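Local coordinates for RNA 2'-o-ribose methyltransferase (Thermus thermophilus, PDB 1IPA), which probably methylates the 2'-hydroxyl of a ribose in RNA, as a knotted methyltransferase of the TrmH (SpoU) family, at residues H22-R27 with A100-R105; E38-A43 with V165-R170; A199-A204 with A251-E256. One frame throughout, in Å; residues are numbered along the deposited sequence.

Contact 1 of 3, residues H22-R27 with A100-R105; sequences HRDSQR and ARMPER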
loop_
_atom_site.group_PDB
_atom_site.type_symbol
_atom_site.label_atom_id
_atom_site.label_comp_id
_atom_site.label_asym_id
_atom_site.label_seq_id
_atom_site.Cartn_x
_atom_site.Cartn_y
_atom_site.Cartn_z
ATOM N N HIS A 22 -10.038 -7.835 14.921
ATOM C CA HIS A 22 -11.458 -7.876 14.613
ATOM C C HIS A 22 -11.739 -8.029 13.128
ATOM O O HIS A 22 -12.709 -8.675 12.744
ATOM C CB HIS A 22 -12.131 -6.622 15.157
ATOM C CG HIS A 22 -12.028 -6.493 16.643
ATOM N ND1 HIS A 22 -11.943 -5.273 17.282
ATOM C CD2 HIS A 22 -11.979 -7.431 17.617
ATOM C CE1 HIS A 22 -11.842 -5.468 18.585
ATOM N NE2 HIS A 22 -11.861 -6.768 18.814
ATOM N N ARG A 23 -10.896 -7.443 12.289
ATOM C CA ARG A 23 -11.078 -7.563 10.852
ATOM C C ARG A 23 -10.770 -8.989 10.432
ATOM O O ARG A 23 -11.478 -9.580 9.621
ATOM C CB ARG A 23 -10.135 -6.624 10.100
ATOM C CG ARG A 23 -10.345 -5.156 10.382
ATOM C CD ARG A 23 -9.565 -4.321 9.394
ATOM N NE ARG A 23 -8.129 -4.310 9.660
ATOM C CZ ARG A 23 -7.533 -3.468 10.501
ATOM N NH1 ARG A 23 -8.252 -2.570 11.163
ATOM N NH2 ARG A 23 -6.214 -3.499 10.655
ATOM N N ASP A 24 -9.702 -9.542 10.994
ATOM C CA ASP A 24 -9.284 -10.891 10.646
ATOM C C ASP A 24 -10.253 -11.981 11.073
ATOM O O ASP A 24 -10.538 -12.896 10.304
ATOM C CB ASP A 24 -7.899 -11.189 11.231
ATOM C CG ASP A 24 -6.832 -10.242 10.717
ATOM O OD1 ASP A 24 -6.975 -9.735 9.583
ATOM O OD2 ASP A 24 -5.843 -10.015 11.445
ATOM N N SER A 25 -10.774 -11.884 12.289
ATOM C CA SER A 25 -11.673 -12.916 12.764
ATOM C C SER A 25 -13.011 -12.866 12.050
ATOM O O SER A 25 -13.597 -13.904 11.770
ATOM C CB SER A 25 -11.867 -12.808 14.278
ATOM O OG SER A 25 -12.763 -11.768 14.601
ATOM N N GLN A 26 -13.487 -11.668 11.734
ATOM C CA GLN A 26 -14.775 -11.530 11.052
ATOM C C GLN A 26 -14.659 -11.466 9.537
ATOM O O GLN A 26 -15.667 -11.448 8.839
ATOM C CB GLN A 26 -15.501 -10.283 11.532
ATOM C CG GLN A 26 -15.893 -10.323 12.987
ATOM C CD GLN A 26 -16.413 -8.986 13.458
ATOM O OE1 GLN A 26 -15.700 -7.978 13.413
ATOM N NE2 GLN A 26 -17.662 -8.962 13.904
ATOM N N ARG A 27 -13.433 -11.434 9.032
ATOM C CA ARG A 27 -13.200 -11.359 7.597
ATOM C C ARG A 27 -13.929 -10.192 6.945
ATOM O O ARG A 27 -14.505 -10.329 5.865
ATOM C CB ARG A 27 -13.599 -12.667 6.924
ATOM C CG ARG A 27 -12.680 -13.806 7.285
ATOM C CD ARG A 27 -13.132 -15.105 6.674
ATOM N NE ARG A 27 -12.360 -16.225 7.199
ATOM C CZ ARG A 27 -12.546 -17.496 6.856
ATOM N NH1 ARG A 27 -13.489 -17.827 5.979
ATOM N NH2 ARG A 27 -11.781 -18.438 7.394
ATOM N N ALA A 100 -16.734 -4.173 3.611
ATOM C CA ALA A 100 -16.317 -5.143 2.616
ATOM C C ALA A 100 -15.986 -6.502 3.210
ATOM O O ALA A 100 -15.667 -6.617 4.386
ATOM C CB ALA A 100 -15.114 -4.604 1.861
ATOM N N ARG A 101 -16.070 -7.527 2.369
ATOM C CA ARG A 101 -15.752 -8.896 2.749
ATOM C C ARG A 101 -14.265 -9.097 2.448
ATOM O O ARG A 101 -13.821 -8.828 1.337
ATOM C CB ARG A 101 -16.564 -9.867 1.892
ATOM C CG ARG A 101 -17.624 -10.661 2.622
ATOM C CD ARG A 101 -17.060 -11.934 3.252
ATOM N NE ARG A 101 -18.136 -12.782 3.758
ATOM C CZ ARG A 101 -17.963 -13.990 4.287
ATOM N NH1 ARG A 101 -16.747 -14.507 4.388
ATOM N NH2 ARG A 101 -19.013 -14.687 4.702
ATOM N N MET A 102 -13.494 -9.561 3.425
ATOM C CA MET A 102 -12.073 -9.795 3.194
ATOM C C MET A 102 -11.935 -10.905 2.137
ATOM O O MET A 102 -12.301 -12.049 2.370
ATOM C CB MET A 102 -11.392 -10.201 4.502
ATOM C CG MET A 102 -9.886 -10.075 4.500
ATOM S SD MET A 102 -9.160 -10.522 6.076
ATOM C CE MET A 102 -9.287 -9.011 6.918
ATOM N N PRO A 103 -11.410 -10.561 0.953
ATOM C CA PRO A 103 -11.188 -11.436 -0.204
ATOM C C PRO A 103 -10.675 -12.849 0.061
ATOM O O PRO A 103 -10.175 -13.161 1.145
ATOM C CB PRO A 103 -10.212 -10.630 -1.051
ATOM C CG PRO A 103 -10.680 -9.227 -0.816
ATOM C CD PRO A 103 -10.891 -9.208 0.683
ATOM N N GLU A 104 -10.806 -13.693 -0.962
ATOM C CA GLU A 104 -10.363 -15.082 -0.901
ATOM C C GLU A 104 -8.856 -15.153 -1.130
ATOM O O GLU A 104 -8.392 -15.492 -2.222
ATOM C CB GLU A 104 -11.072 -15.925 -1.968
ATOM C CG GLU A 104 -12.587 -15.925 -1.889
ATOM C CD GLU A 104 -13.220 -16.874 -2.899
ATOM O OE1 GLU A 104 -12.916 -16.752 -4.105
ATOM O OE2 GLU A 104 -14.023 -17.741 -2.486
ATOM N N ARG A 105 -8.105 -14.814 -0.089
ATOM C CA ARG A 105 -6.650 -14.833 -0.117
ATOM C C ARG A 105 -6.095 -15.994 -0.948
ATOM O O ARG A 105 -5.907 -17.105 -0.441
ATOM C CB ARG A 105 -6.145 -14.910 1.323
ATOM C CG ARG A 105 -7.178 -15.515 2.269
ATOM C CD ARG A 105 -6.761 -15.413 3.725
ATOM N NE ARG A 105 -7.827 -15.847 4.623
ATOM C CZ ARG A 105 -8.989 -15.215 4.774
ATOM N NH1 ARG A 105 -9.248 -14.110 4.085
ATOM N NH2 ARG A 105 -9.895 -15.692 5.617
#

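Contact 2 of 3, residues E38-A43 with V165-R170; sequences ERALQA and VVFSLR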
loop_
_atom_site.group_PDB
_atom_site.type_symbol
_atom_site.label_atom_id
_atom_site.label_comp_id
_atom_site.label_asym_id
_atom_site.label_seq_id
_atom_site.Cartn_x
_atom_site.Cartn_y
_atom_site.Cartn_z
ATOM N N GLU A 38 -14.365 2.249 -5.206
ATOM C CA GLU A 38 -14.448 1.860 -6.608
ATOM C C GLU A 38 -13.342 0.897 -7.007
ATOM O O GLU A 38 -13.607 -0.133 -7.627
ATOM C CB GLU A 38 -14.394 3.079 -7.513
ATOM C CG GLU A 38 -14.677 2.735 -8.953
ATOM C CD GLU A 38 -14.589 3.937 -9.847
ATOM O OE1 GLU A 38 -13.503 4.554 -9.877
ATOM O OE2 GLU A 38 -15.602 4.265 -10.514
ATOM N N ARG A 39 -12.103 1.228 -6.656
ATOM C CA ARG A 39 -10.978 0.358 -6.979
ATOM C C ARG A 39 -11.186 -1.021 -6.364
ATOM O O ARG A 39 -10.780 -2.029 -6.935
ATOM C CB ARG A 39 -9.672 0.954 -6.464
ATOM C CG ARG A 39 -9.297 2.271 -7.107
ATOM C CD ARG A 39 -8.180 2.964 -6.323
ATOM N NE ARG A 39 -7.869 4.292 -6.851
ATOM C CZ ARG A 39 -7.255 4.505 -8.008
ATOM N NH1 ARG A 39 -6.882 3.476 -8.757
ATOM N NH2 ARG A 39 -7.022 5.746 -8.422
ATOM N N ALA A 40 -11.830 -1.067 -5.202
ATOM C CA ALA A 40 -12.083 -2.338 -4.537
ATOM C C ALA A 40 -13.062 -3.156 -5.368
ATOM O O ALA A 40 -12.916 -4.372 -5.503
ATOM C CB ALA A 40 -12.630 -2.104 -3.133
ATOM N N LEU A 41 -14.056 -2.480 -5.928
ATOM C CA LEU A 41 -15.054 -3.136 -6.765
ATOM C C LEU A 41 -14.373 -3.645 -8.027
ATOM O O LEU A 41 -14.629 -4.761 -8.479
ATOM C CB LEU A 41 -16.168 -2.151 -7.118
ATOM C CG LEU A 41 -17.067 -1.826 -5.920
ATOM C CD1 LEU A 41 -18.085 -0.743 -6.285
ATOM C CD2 LEU A 41 -17.765 -3.110 -5.466
ATOM N N GLN A 42 -13.494 -2.819 -8.583
ATOM C CA GLN A 42 -12.743 -3.181 -9.774
ATOM C C GLN A 42 -11.812 -4.369 -9.530
ATOM O O GLN A 42 -11.406 -5.045 -10.473
ATOM C CB GLN A 42 -11.931 -1.978 -10.265
ATOM C CG GLN A 42 -12.772 -0.956 -11.011
ATOM C CD GLN A 42 -12.020 0.324 -11.309
ATOM O OE1 GLN A 42 -10.883 0.298 -11.789
ATOM N NE2 GLN A 42 -12.657 1.461 -11.033
ATOM N N ALA A 43 -11.480 -4.628 -8.268
ATOM C CA ALA A 43 -10.588 -5.737 -7.928
ATOM C C ALA A 43 -11.330 -7.017 -7.562
ATOM O O ALA A 43 -10.707 -8.037 -7.282
ATOM C CB ALA A 43 -9.654 -5.334 -6.780
ATOM N N VAL A 165 -4.782 1.453 -3.997
ATOM C CA VAL A 165 -3.887 0.668 -4.839
ATOM C C VAL A 165 -3.558 -0.707 -4.248
ATOM O O VAL A 165 -3.188 -1.619 -4.988
ATOM C CB VAL A 165 -2.583 1.476 -5.126
ATOM C CG1 VAL A 165 -1.433 0.559 -5.446
ATOM C CG2 VAL A 165 -2.830 2.437 -6.289
ATOM N N VAL A 166 -3.707 -0.856 -2.929
ATOM C CA VAL A 166 -3.427 -2.135 -2.267
ATOM C C VAL A 166 -4.297 -3.284 -2.758
ATOM O O VAL A 166 -3.917 -4.446 -2.634
ATOM C CB VAL A 166 -3.623 -2.069 -0.734
ATOM C CG1 VAL A 166 -2.478 -1.356 -0.104
ATOM C CG2 VAL A 166 -4.938 -1.368 -0.395
ATOM N N PHE A 167 -5.467 -2.954 -3.296
ATOM C CA PHE A 167 -6.401 -3.959 -3.793
ATOM C C PHE A 167 -5.954 -4.589 -5.111
ATOM O O PHE A 167 -6.533 -5.579 -5.550
ATOM C CB PHE A 167 -7.795 -3.336 -3.994
ATOM C CG PHE A 167 -8.370 -2.717 -2.751
ATOM C CD1 PHE A 167 -8.898 -1.432 -2.784
ATOM C CD2 PHE A 167 -8.367 -3.407 -1.545
ATOM C CE1 PHE A 167 -9.406 -0.845 -1.642
ATOM C CE2 PHE A 167 -8.879 -2.823 -0.388
ATOM C CZ PHE A 167 -9.396 -1.544 -0.437
ATOM N N SER A 168 -4.921 -4.027 -5.732
ATOM C CA SER A 168 -4.455 -4.529 -7.021
ATOM C C SER A 168 -2.940 -4.750 -7.195
ATOM O O SER A 168 -2.531 -5.576 -8.009
ATOM C CB SER A 168 -4.966 -3.596 -8.124
ATOM O OG SER A 168 -4.621 -2.244 -7.853
ATOM N N LEU A 169 -2.112 -4.023 -6.449
ATOM C CA LEU A 169 -0.662 -4.182 -6.561
ATOM C C LEU A 169 -0.137 -5.392 -5.794
ATOM O O LEU A 169 -0.279 -5.467 -4.578
ATOM C CB LEU A 169 0.054 -2.932 -6.052
ATOM C CG LEU A 169 1.577 -2.971 -6.233
ATOM C CD1 LEU A 169 1.902 -3.147 -7.709
ATOM C CD2 LEU A 169 2.203 -1.684 -5.699
ATOM N N ARG A 170 0.479 -6.334 -6.506
ATOM C CA ARG A 170 1.021 -7.525 -5.867
ATOM C C ARG A 170 1.982 -7.125 -4.747
ATOM O O ARG A 170 3.095 -6.659 -4.991
ATOM C CB ARG A 170 1.746 -8.410 -6.882
ATOM C CG ARG A 170 2.293 -9.671 -6.251
ATOM C CD ARG A 170 3.216 -10.467 -7.171
ATOM N NE ARG A 170 2.507 -11.187 -8.225
ATOM C CZ ARG A 170 2.182 -10.668 -9.404
ATOM N NH1 ARG A 170 2.504 -9.414 -9.689
ATOM N NH2 ARG A 170 1.545 -11.409 -10.304
#

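Contact 3 of 3, residues A199-A204 with A251-E256; sequences ALYWEA and ALLLYE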
loop_
_atom_site.group_PDB
_atom_site.type_symbol
_atom_site.label_atom_id
_atom_site.label_comp_id
_atom_site.label_asym_id
_atom_site.label_seq_id
_atom_site.Cartn_x
_atom_site.Cartn_y
_atom_site.Cartn_z
ATOM N N ALA A 199 28.343 5.124 -5.915
ATOM C CA ALA A 199 27.587 5.355 -7.137
ATOM C C ALA A 199 26.231 5.997 -6.867
ATOM O O ALA A 199 25.539 5.646 -5.915
ATOM C CB ALA A 199 27.400 4.040 -7.890
ATOM N N LEU A 200 25.882 6.964 -7.706
ATOM C CA LEU A 200 24.609 7.649 -7.612
ATOM C C LEU A 200 23.604 6.692 -8.236
ATOM O O LEU A 200 23.969 5.890 -9.108
ATOM C CB LEU A 200 24.657 8.958 -8.397
ATOM C CG LEU A 200 25.345 10.138 -7.708
ATOM C CD1 LEU A 200 25.444 11.314 -8.664
ATOM C CD2 LEU A 200 24.543 10.523 -6.474
ATOM N N TYR A 201 22.350 6.768 -7.800
ATOM C CA TYR A 201 21.334 5.867 -8.317
ATOM C C TYR A 201 21.119 5.969 -9.825
ATOM O O TYR A 201 20.730 4.988 -10.457
ATOM C CB TYR A 201 20.012 6.048 -7.544
ATOM C CG TYR A 201 19.191 7.274 -7.876
ATOM C CD1 TYR A 201 18.055 7.170 -8.674
ATOM C CD2 TYR A 201 19.521 8.530 -7.362
ATOM C CE1 TYR A 201 17.258 8.281 -8.951
ATOM C CE2 TYR A 201 18.733 9.654 -7.638
ATOM C CZ TYR A 201 17.603 9.515 -8.430
ATOM O OH TYR A 201 16.804 10.594 -8.697
ATOM N N TRP A 202 21.389 7.135 -10.407
ATOM C CA TRP A 202 21.221 7.323 -11.855
ATOM C C TRP A 202 22.193 6.495 -12.670
ATOM O O TRP A 202 21.963 6.262 -13.847
ATOM C CB TRP A 202 21.455 8.774 -12.262
ATOM C CG TRP A 202 20.492 9.734 -11.714
ATOM C CD1 TRP A 202 19.157 9.804 -11.980
ATOM C CD2 TRP A 202 20.782 10.798 -10.807
ATOM N NE1 TRP A 202 18.599 10.851 -11.297
ATOM C CE2 TRP A 202 19.573 11.477 -10.566
ATOM C CE3 TRP A 202 21.948 11.244 -10.178
ATOM C CZ2 TRP A 202 19.493 12.584 -9.715
ATOM C CZ3 TRP A 202 21.871 12.345 -9.333
ATOM C CH2 TRP A 202 20.646 13.002 -9.110
ATOM N N GLU A 203 23.288 6.080 -12.047
ATOM C CA GLU A 203 24.323 5.315 -12.736
ATOM C C GLU A 203 24.089 3.817 -12.773
ATOM O O GLU A 203 24.735 3.102 -13.549
ATOM C CB GLU A 203 25.681 5.606 -12.102
ATOM C CG GLU A 203 25.980 7.085 -12.026
ATOM C CD GLU A 203 27.345 7.369 -11.467
ATOM O OE1 GLU A 203 28.333 7.010 -12.143
ATOM O OE2 GLU A 203 27.428 7.945 -10.356
ATOM N N ALA A 204 23.180 3.334 -11.934
ATOM C CA ALA A 204 22.882 1.912 -11.922
ATOM C C ALA A 204 22.100 1.577 -13.183
ATOM O O ALA A 204 21.478 2.448 -13.779
ATOM C CB ALA A 204 22.068 1.560 -10.701
ATOM N N ALA A 251 9.785 6.207 -5.037
ATOM C CA ALA A 251 9.335 6.828 -6.279
ATOM C C ALA A 251 10.538 7.212 -7.137
ATOM O O ALA A 251 10.566 6.945 -8.344
ATOM C CB ALA A 251 8.503 8.053 -5.990
ATOM N N LEU A 252 11.528 7.836 -6.505
ATOM C CA LEU A 252 12.729 8.261 -7.208
ATOM C C LEU A 252 13.401 7.096 -7.934
ATOM O O LEU A 252 13.604 7.143 -9.137
ATOM C CB LEU A 252 13.713 8.899 -6.220
ATOM C CG LEU A 252 13.247 10.244 -5.654
ATOM C CD1 LEU A 252 14.166 10.705 -4.525
ATOM C CD2 LEU A 252 13.223 11.269 -6.782
ATOM N N LEU A 253 13.738 6.053 -7.189
ATOM C CA LEU A 253 14.386 4.875 -7.752
ATOM C C LEU A 253 13.536 4.208 -8.830
ATOM O O LEU A 253 14.037 3.854 -9.887
ATOM C CB LEU A 253 14.669 3.867 -6.638
ATOM C CG LEU A 253 15.514 4.425 -5.492
ATOM C CD1 LEU A 253 15.319 3.576 -4.259
ATOM C CD2 LEU A 253 16.977 4.486 -5.913
ATOM N N LEU A 254 12.245 4.052 -8.563
ATOM C CA LEU A 254 11.355 3.405 -9.518
ATOM C C LEU A 254 11.087 4.237 -10.776
ATOM O O LEU A 254 10.960 3.674 -11.874
ATOM C CB LEU A 254 10.050 3.002 -8.824
ATOM C CG LEU A 254 10.272 2.019 -7.662
ATOM C CD1 LEU A 254 8.943 1.604 -7.062
ATOM C CD2 LEU A 254 11.030 0.796 -8.160
ATOM N N TYR A 255 11.009 5.561 -10.638
ATOM C CA TYR A 255 10.800 6.401 -11.812
ATOM C C TYR A 255 12.047 6.453 -12.675
ATOM O O TYR A 255 11.956 6.626 -13.877
ATOM C CB TYR A 255 10.366 7.819 -11.428
ATOM C CG TYR A 255 8.863 7.947 -11.412
ATOM C CD1 TYR A 255 8.119 7.545 -10.296
ATOM C CD2 TYR A 255 8.174 8.384 -12.542
ATOM C CE1 TYR A 255 6.730 7.570 -10.311
ATOM C CE2 TYR A 255 6.784 8.414 -12.564
ATOM C CZ TYR A 255 6.072 8.005 -11.449
ATOM O OH TYR A 255 4.699 8.028 -11.469
ATOM N N GLU A 256 13.214 6.304 -12.058
ATOM C CA GLU A 256 14.471 6.295 -12.798
ATOM C C GLU A 256 14.543 4.994 -13.596
ATOM O O GLU A 256 15.159 4.937 -14.659
ATOM C CB GLU A 256 15.668 6.381 -11.840
ATOM C CG GLU A 256 17.017 5.956 -12.477
ATOM C CD GLU A 256 17.446 6.822 -13.675
ATOM O OE1 GLU A 256 18.421 6.438 -14.363
ATOM O OE2 GLU A 256 16.826 7.880 -13.927
HETATM O O HOH W 1 14.206 9.916 -9.999
HETATM O O HOH W 2 16.018 10.019 -12.410
#

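Contact 1 of 3, residues H22-R27 with A100-R105
R105 brings NH2 over one face of the R27 guanidinium, while R27 NE and CD lie near the plane of the R105 guanidinium, at its edge. The two guanidinium planes stand 77° apart, and the side chains cross at about a right angle. R27 NE and R105 NH2 are 3.0 Å apart. Both are donors, so this is not a hydrogen bond but a close pair of like charges. R105 is poorly ordered, so both this short distance and the exact placing of its guanidinium are doubtful. R101 sends its guanidinium obliquely past R27 CD, which adds a third positive charge to this exposed side.

The firm link is between backbones. M102 N donates to R27 O at 2.8 Å, and the bond is nearly straight (171°). The donor sits well above the carbonyl plane. R27 has left the helix with positive phi, and its carbonyl meets the chain just beyond the strand. M102 fills the space beside this bond. Its CB lies 4.1 Å from R27 CB. With CG anti to the backbone N (chi1 -163°), the chain runs out and then bends at chi3, which brings CE to 3.5 Å from R23 O. The same methyl lies 3.6 Å from D24 OD1. The other carboxylate oxygen of D24 is engaged in a salt bridge with R20.

The contact joins the C-terminal end of helix 20-26 to the chain leaving strand 96-101. Strand 28-32, which follows the helix, lies antiparallel to strand 96-101 at the edge of the mixed sheet, and its F29 packs against R23, A100 and P103.

Contact 2 of 3, residues E38-A43 with V165-R170
F167 turns one face of its ring to A40 on helix 34-42. A40 CB sits over that face, offset toward the rim, 4.0 Å from the F167 ring centroid and 24° off the ring normal. This is a CH-pi contact. The closest approach to the ring runs from the backbone, with A40 CA 3.7 Å from F167 CD1. On the opposite face V166 CG2 lies over the ring centre, so the phenyl is sandwiched between a methyl of its own segment and the methyl of A40. The F167 side chain leans beside its own backbone N (chi1 -58°), and this directs the ring at the helix.

One turn further along, A43 CB comes alongside the base of the same side chain, 3.9 Å from F167 CB. It also lies 3.4 Å from F167 O. R39 passes its aliphatic part by V165 more loosely, with R39 CD 4.4 Å from V165 N. No hydrogen bond crosses the contact. The short 3-10 segment 165-167 is closed within itself, since V165 O accepts from both S168 N and L169 N.

I31, F29 and I45 also touch F167, and I159 of helix 156-161 reaches it too. The ring therefore belongs to an apolar patch between two domains. One is the eL30-like N-terminal domain, whose family is associated with RNA substrate binding. The other is the SPOUT methyltransferase domain with its deep trefoil knot.

Contact 3 of 3, residues A199-A204 with A251-E256
Y201 and E256 are the two residues most buried by this contact, and the edge of the Y201 ring meets the glutamate's aliphatic part. Y201 CE1 lies 3.8 Å from E256 CB, near the ring plane. The first torsion of Y201 sets CG between its backbone N and carbonyl carbon (chi1 76°), and from there the ring extends toward helix 246-261 with CE1 leading. L253 CD2 approaches Y201 CB at 3.8 Å. Water 1, in the plane of the ring at its edge, joins Y201 OH to L252 O, 3.0 Å from each.

W202 lays CD1 over one face of the Y201 ring, toward its rim, and points its own edge at E256. The indole and carboxylate planes are 88° apart. Water 2 donates to E256 OE2 at 2.7 Å and accepts a weak bond from W202 NE1. An alanine in place of Y201 is likely to open a gap beside L253 and E256 and leave water 1 without one of its mates.

R259 and Q260 bind the E256 carboxylate from its own helix. No direct hydrogen bond crosses between the segments. The chemistry thus implies an apolar contact with a polar margin, where water carries the hydrogen bonding and the buried charge is probably balanced by R259.

Contacts 1 and 2 cross along the chain, because their segments alternate. Contact 3 follows both in series. The centres of contacts 1 and 2 are about 15 Å apart, those of 2 and 3 about 27 Å, and those of 1 and 3 about 38 Å, on opposite sides of the chain's centre. Contact 1 lies within the N-terminal domain, beside the edge of its mixed sheet. Contact 2 bridges that domain and the methyltransferase domain. Contact 3 lies within the latter, where helix 246-261 packs on the parallel sheet. Strand 28-32 neighbours both contacts 1 and 2, and helix 127-140 touches the 165-170 and 251-256 segments. Together they run from one domain, across the junction, into the other.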